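Local coordinates for protein glutaconate CoA-transferase subunit A (Acidaminococcus fermentans, PDB 1POI) that transfers the coenzyme A moiety from acetyl-CoA to glutaconate, (R)-2-hydroxyglutarate and related compounds in a step of glutamate degradation, at residues I43-W57 with G64-N76. Residues are numbered along the deposited sequence; the frame is centred on the assembly and turned at random.
Sequences ITDLTGLGGAAGGDW and GRVKAYINCYTAN
Trp57 and Tyr69 pack tightly against each other. CE1 of Tyr69 comes obliquely against the indole, 3.7 Å from Trp57 CD2, and the two ring planes are inclined at 41°. CG of Tyr69 is anti to its backbone N (chi1 176°), which carries the ring along the sheet to Gly50 and brings Tyr69 OH to 3.4 Å from Ala53 CB; the same OH shares a hydrogen bond with Thr74 OG1. Val66 CG2 touches the indole at its edge, 3.8 Å from Trp57 CZ3. On the opposite face of the sheet, Leu49 CD2 packs on Ile70 CG1 beneath helix 102-114. Between these layers Gly50 N donates a nearly straight 2.8 Å bond to Ile70 O.

The other end is looser and wetter around Thr44, Asp45 and Lys67. Asp45 OD1 rests against the aliphatic part of Lys67, whose NZ turns to the carbonyl of Asp144, and a water donates to Gly64 O and meets Thr44 OG1 more weakly. Arg65 is a firm grip beside it: bent at chi2 (-71°), it reaches back so that NH1 binds Ile43 O in the guanidinium plane at 2.8 Å, while NH2 goes to Leu39 O.

Strands 46-49 and 66-71 run parallel, joined by helix 55-62: a beta-alpha-beta crossover in the parallel, Rossmann-like sheet of the CoA-transferase fold.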
loop_
_atom_site.group_PDB
_atom_site.type_symbol
_atom_site.label_atom_id
_atom_site.label_comp_id
_atom_site.label_asym_id
_atom_site.label_seq_id
_atom_site.Cartn_x
_atom_site.Cartn_y
_atom_site.Cartn_z
ATOM N N ILE A 43 -36.108 15.412 17.286
ATOM C CA ILE A 43 -36.649 14.462 16.322
ATOM C C ILE A 43 -37.252 13.334 17.127
ATOM O O ILE A 43 -36.659 12.924 18.117
ATOM C CB ILE A 43 -35.573 13.994 15.384
ATOM C CG1 ILE A 43 -35.363 15.094 14.349
ATOM C CG2 ILE A 43 -35.956 12.673 14.745
ATOM C CD1 ILE A 43 -34.052 15.049 13.673
ATOM N N THR A 44 -38.438 12.866 16.741
ATOM C CA THR A 44 -39.104 11.834 17.521
ATOM C C THR A 44 -40.019 10.916 16.707
ATOM O O THR A 44 -40.143 11.050 15.487
ATOM C CB THR A 44 -39.891 12.533 18.673
ATOM O OG1 THR A 44 -40.712 11.593 19.400
ATOM C CG2 THR A 44 -40.736 13.684 18.109
ATOM N N ASP A 45 -40.661 9.981 17.396
ATOM C CA ASP A 45 -41.580 9.044 16.769
ATOM C C ASP A 45 -40.949 8.383 15.548
ATOM O O ASP A 45 -41.468 8.444 14.433
ATOM C CB ASP A 45 -42.919 9.729 16.422
ATOM C CG ASP A 45 -43.879 9.788 17.617
ATOM O OD1 ASP A 45 -44.395 8.714 18.018
ATOM O OD2 ASP A 45 -44.125 10.901 18.158
ATOM N N LEU A 46 -39.783 7.798 15.790
ATOM C CA LEU A 46 -39.003 7.082 14.797
ATOM C C LEU A 46 -39.279 5.591 14.978
ATOM O O LEU A 46 -39.618 5.126 16.079
ATOM C CB LEU A 46 -37.526 7.329 15.080
ATOM C CG LEU A 46 -36.763 8.545 14.552
ATOM C CD1 LEU A 46 -37.676 9.702 14.250
ATOM C CD2 LEU A 46 -35.688 8.919 15.573
ATOM N N THR A 47 -39.188 4.848 13.888
ATOM C CA THR A 47 -39.355 3.398 13.933
ATOM C C THR A 47 -38.059 2.926 13.271
ATOM O O THR A 47 -37.364 3.718 12.599
ATOM C CB THR A 47 -40.645 2.905 13.131
ATOM O OG1 THR A 47 -41.826 3.121 13.907
ATOM C CG2 THR A 47 -40.609 1.435 12.833
ATOM N N GLY A 48 -37.696 1.670 13.498
ATOM C CA GLY A 48 -36.513 1.144 12.866
ATOM C C GLY A 48 -36.170 -0.237 13.339
ATOM O O GLY A 48 -36.764 -0.760 14.296
ATOM N N LEU A 49 -35.264 -0.877 12.611
ATOM C CA LEU A 49 -34.791 -2.191 13.018
ATOM C C LEU A 49 -33.497 -1.879 13.772
ATOM O O LEU A 49 -32.679 -1.049 13.336
ATOM C CB LEU A 49 -34.474 -3.096 11.828
ATOM C CG LEU A 49 -35.271 -3.206 10.521
ATOM C CD1 LEU A 49 -35.015 -4.585 9.986
ATOM C CD2 LEU A 49 -36.749 -3.000 10.704
ATOM N N GLY A 50 -33.326 -2.499 14.930
ATOM C CA GLY A 50 -32.126 -2.257 15.702
ATOM C C GLY A 50 -30.864 -2.870 15.125
ATOM O O GLY A 50 -29.863 -2.176 14.952
ATOM N N GLY A 51 -30.941 -4.138 14.733
ATOM C CA GLY A 51 -29.770 -4.834 14.233
ATOM C C GLY A 51 -29.000 -5.148 15.495
ATOM O O GLY A 51 -29.623 -5.365 16.536
ATOM N N ALA A 52 -27.675 -5.197 15.426
ATOM C CA ALA A 52 -26.866 -5.433 16.627
ATOM C C ALA A 52 -26.718 -4.037 17.223
ATOM O O ALA A 52 -25.754 -3.314 16.944
ATOM C CB ALA A 52 -25.531 -6.002 16.264
ATOM N N ALA A 53 -27.715 -3.667 18.022
ATOM C CA ALA A 53 -27.808 -2.349 18.628
ATOM C C ALA A 53 -27.027 -2.112 19.912
ATOM O O ALA A 53 -26.904 -2.990 20.767
ATOM C CB ALA A 53 -29.272 -1.997 18.834
ATOM N N GLY A 54 -26.576 -0.877 20.073
ATOM C CA GLY A 54 -25.825 -0.530 21.258
ATOM C C GLY A 54 -26.358 0.677 22.001
ATOM O O GLY A 54 -27.560 0.874 22.121
ATOM N N GLY A 55 -25.454 1.537 22.438
ATOM C CA GLY A 55 -25.876 2.703 23.193
ATOM C C GLY A 55 -26.677 3.664 22.362
ATOM O O GLY A 55 -27.432 4.472 22.893
ATOM N N ASP A 56 -26.490 3.582 21.048
ATOM C CA ASP A 56 -27.190 4.438 20.096
ATOM C C ASP A 56 -28.729 4.300 20.234
ATOM O O ASP A 56 -29.405 5.251 20.622
ATOM C CB ASP A 56 -26.658 4.211 18.650
ATOM C CG ASP A 56 -26.689 2.712 18.181
ATOM O OD1 ASP A 56 -26.669 1.755 18.994
ATOM O OD2 ASP A 56 -26.728 2.489 16.948
ATOM N N TRP A 57 -29.277 3.107 20.037
ATOM C CA TRP A 57 -30.708 2.949 20.176
ATOM C C TRP A 57 -31.146 3.113 21.617
ATOM O O TRP A 57 -32.309 3.413 21.884
ATOM C CB TRP A 57 -31.184 1.615 19.611
ATOM C CG TRP A 57 -31.304 1.666 18.122
ATOM C CD1 TRP A 57 -30.360 1.284 17.207
ATOM C CD2 TRP A 57 -32.390 2.227 17.366
ATOM N NE1 TRP A 57 -30.783 1.584 15.936
ATOM C CE2 TRP A 57 -32.026 2.161 16.000
ATOM C CE3 TRP A 57 -33.634 2.781 17.715
ATOM C CZ2 TRP A 57 -32.864 2.635 14.970
ATOM C CZ3 TRP A 57 -34.460 3.249 16.699
ATOM C CH2 TRP A 57 -34.071 3.171 15.339
ATOM N N GLY A 64 -37.248 8.738 24.911
ATOM C CA GLY A 64 -38.576 8.579 24.334
ATOM C C GLY A 64 -38.803 8.946 22.872
ATOM O O GLY A 64 -39.910 9.383 22.524
ATOM N N ARG A 65 -37.799 8.729 22.015
ATOM C CA ARG A 65 -37.912 9.043 20.588
ATOM C C ARG A 65 -38.285 7.862 19.680
ATOM O O ARG A 65 -38.180 7.980 18.461
ATOM C CB ARG A 65 -36.612 9.642 20.041
ATOM C CG ARG A 65 -35.969 10.704 20.883
ATOM C CD ARG A 65 -36.710 12.007 20.919
ATOM N NE ARG A 65 -36.036 12.951 21.824
ATOM C CZ ARG A 65 -35.292 13.980 21.419
ATOM N NH1 ARG A 65 -35.124 14.212 20.127
ATOM N NH2 ARG A 65 -34.684 14.768 22.296
ATOM N N VAL A 66 -38.777 6.763 20.227
ATOM C CA VAL A 66 -39.087 5.621 19.384
ATOM C C VAL A 66 -40.526 5.134 19.546
ATOM O O VAL A 66 -40.954 4.761 20.649
ATOM C CB VAL A 66 -38.064 4.479 19.647
ATOM C CG1 VAL A 66 -38.419 3.239 18.868
ATOM C CG2 VAL A 66 -36.659 4.939 19.264
ATOM N N LYS A 67 -41.252 5.126 18.424
ATOM C CA LYS A 67 -42.667 4.738 18.353
ATOM C C LYS A 67 -42.785 3.227 18.372
ATOM O O LYS A 67 -43.566 2.659 19.122
ATOM C CB LYS A 67 -43.268 5.329 17.071
ATOM C CG LYS A 67 -44.789 5.308 16.973
ATOM C CD LYS A 67 -45.306 6.017 15.706
ATOM C CE LYS A 67 -45.039 5.209 14.430
ATOM N NZ LYS A 67 -45.766 5.745 13.210
ATOM N N ALA A 68 -41.973 2.577 17.553
ATOM C CA ALA A 68 -41.932 1.124 17.472
ATOM C C ALA A 68 -40.475 0.775 17.195
ATOM O O ALA A 68 -39.794 1.469 16.415
ATOM C CB ALA A 68 -42.810 0.636 16.344
ATOM N N TYR A 69 -40.001 -0.289 17.824
ATOM C CA TYR A 69 -38.616 -0.717 17.688
ATOM C C TYR A 69 -38.599 -2.196 17.321
ATOM O O TYR A 69 -39.244 -3.012 18.002
ATOM C CB TYR A 69 -37.930 -0.475 19.033
ATOM C CG TYR A 69 -36.504 -0.931 19.153
ATOM C CD1 TYR A 69 -35.488 -0.375 18.359
ATOM C CD2 TYR A 69 -36.159 -1.905 20.092
ATOM C CE1 TYR A 69 -34.159 -0.785 18.510
ATOM C CE2 TYR A 69 -34.851 -2.316 20.249
ATOM C CZ TYR A 69 -33.854 -1.760 19.464
ATOM O OH TYR A 69 -32.561 -2.180 19.662
ATOM N N ILE A 70 -37.927 -2.525 16.209
ATOM C CA ILE A 70 -37.844 -3.910 15.726
ATOM C C ILE A 70 -36.523 -4.436 16.294
ATOM O O ILE A 70 -35.437 -4.000 15.907
ATOM C CB ILE A 70 -37.908 -4.003 14.138
ATOM C CG1 ILE A 70 -39.011 -3.088 13.557
ATOM C CG2 ILE A 70 -38.198 -5.442 13.698
ATOM C CD1 ILE A 70 -40.402 -3.300 14.131
ATOM N N ASN A 71 -36.625 -5.443 17.139
ATOM C CA ASN A 71 -35.472 -5.929 17.865
ATOM C C ASN A 71 -34.954 -7.357 17.717
ATOM O O ASN A 71 -35.731 -8.337 17.630
ATOM C CB ASN A 71 -35.750 -5.673 19.350
ATOM C CG ASN A 71 -34.547 -5.882 20.210
ATOM O OD1 ASN A 71 -33.640 -5.043 20.225
ATOM N ND2 ASN A 71 -34.510 -7.009 20.920
ATOM N N CYS A 72 -33.622 -7.460 17.793
ATOM C CA CYS A 72 -32.918 -8.748 17.737
ATOM C C CYS A 72 -31.904 -8.855 18.883
ATOM O O CYS A 72 -31.794 -9.915 19.499
ATOM C CB CYS A 72 -32.241 -8.989 16.384
ATOM S SG CYS A 72 -30.918 -7.850 15.914
ATOM N N TYR A 73 -31.269 -7.732 19.232
ATOM C CA TYR A 73 -30.264 -7.673 20.288
ATOM C C TYR A 73 -29.913 -6.217 20.621
ATOM O O TYR A 73 -29.649 -5.414 19.705
ATOM C CB TYR A 73 -29.006 -8.428 19.805
ATOM C CG TYR A 73 -27.784 -8.311 20.688
ATOM C CD1 TYR A 73 -26.888 -7.250 20.534
ATOM C CD2 TYR A 73 -27.552 -9.233 21.705
ATOM C CE1 TYR A 73 -25.789 -7.095 21.377
ATOM C CE2 TYR A 73 -26.460 -9.097 22.555
ATOM C CZ TYR A 73 -25.583 -8.022 22.388
ATOM O OH TYR A 73 -24.525 -7.871 23.262
ATOM N N THR A 74 -29.900 -5.876 21.915
ATOM C CA THR A 74 -29.547 -4.512 22.348
ATOM C C THR A 74 -28.662 -4.493 23.599
ATOM O O THR A 74 -29.153 -4.644 24.714
ATOM C CB THR A 74 -30.796 -3.643 22.635
ATOM O OG1 THR A 74 -31.825 -3.972 21.699
ATOM C CG2 THR A 74 -30.463 -2.168 22.476
ATOM N N ALA A 75 -27.372 -4.217 23.415
ATOM C CA ALA A 75 -26.414 -4.192 24.520
ATOM C C ALA A 75 -25.138 -3.519 24.105
ATOM O O ALA A 75 -24.685 -3.692 22.990
ATOM C CB ALA A 75 -26.079 -5.597 24.958
ATOM N N ASN A 76 -24.547 -2.742 25.002
ATOM C CA ASN A 76 -23.276 -2.115 24.697
ATOM C C ASN A 76 -22.295 -3.255 25.060
ATOM O O ASN A 76 -21.598 -3.207 26.077
ATOM C CB ASN A 76 -23.091 -0.870 25.556
ATOM C CG ASN A 76 -22.991 0.399 24.726
ATOM O OD1 ASN A 76 -22.717 0.360 23.527
ATOM N ND2 ASN A 76 -23.227 1.531 25.353
HETATM O O HOH W 1 -42.090 8.678 20.301
#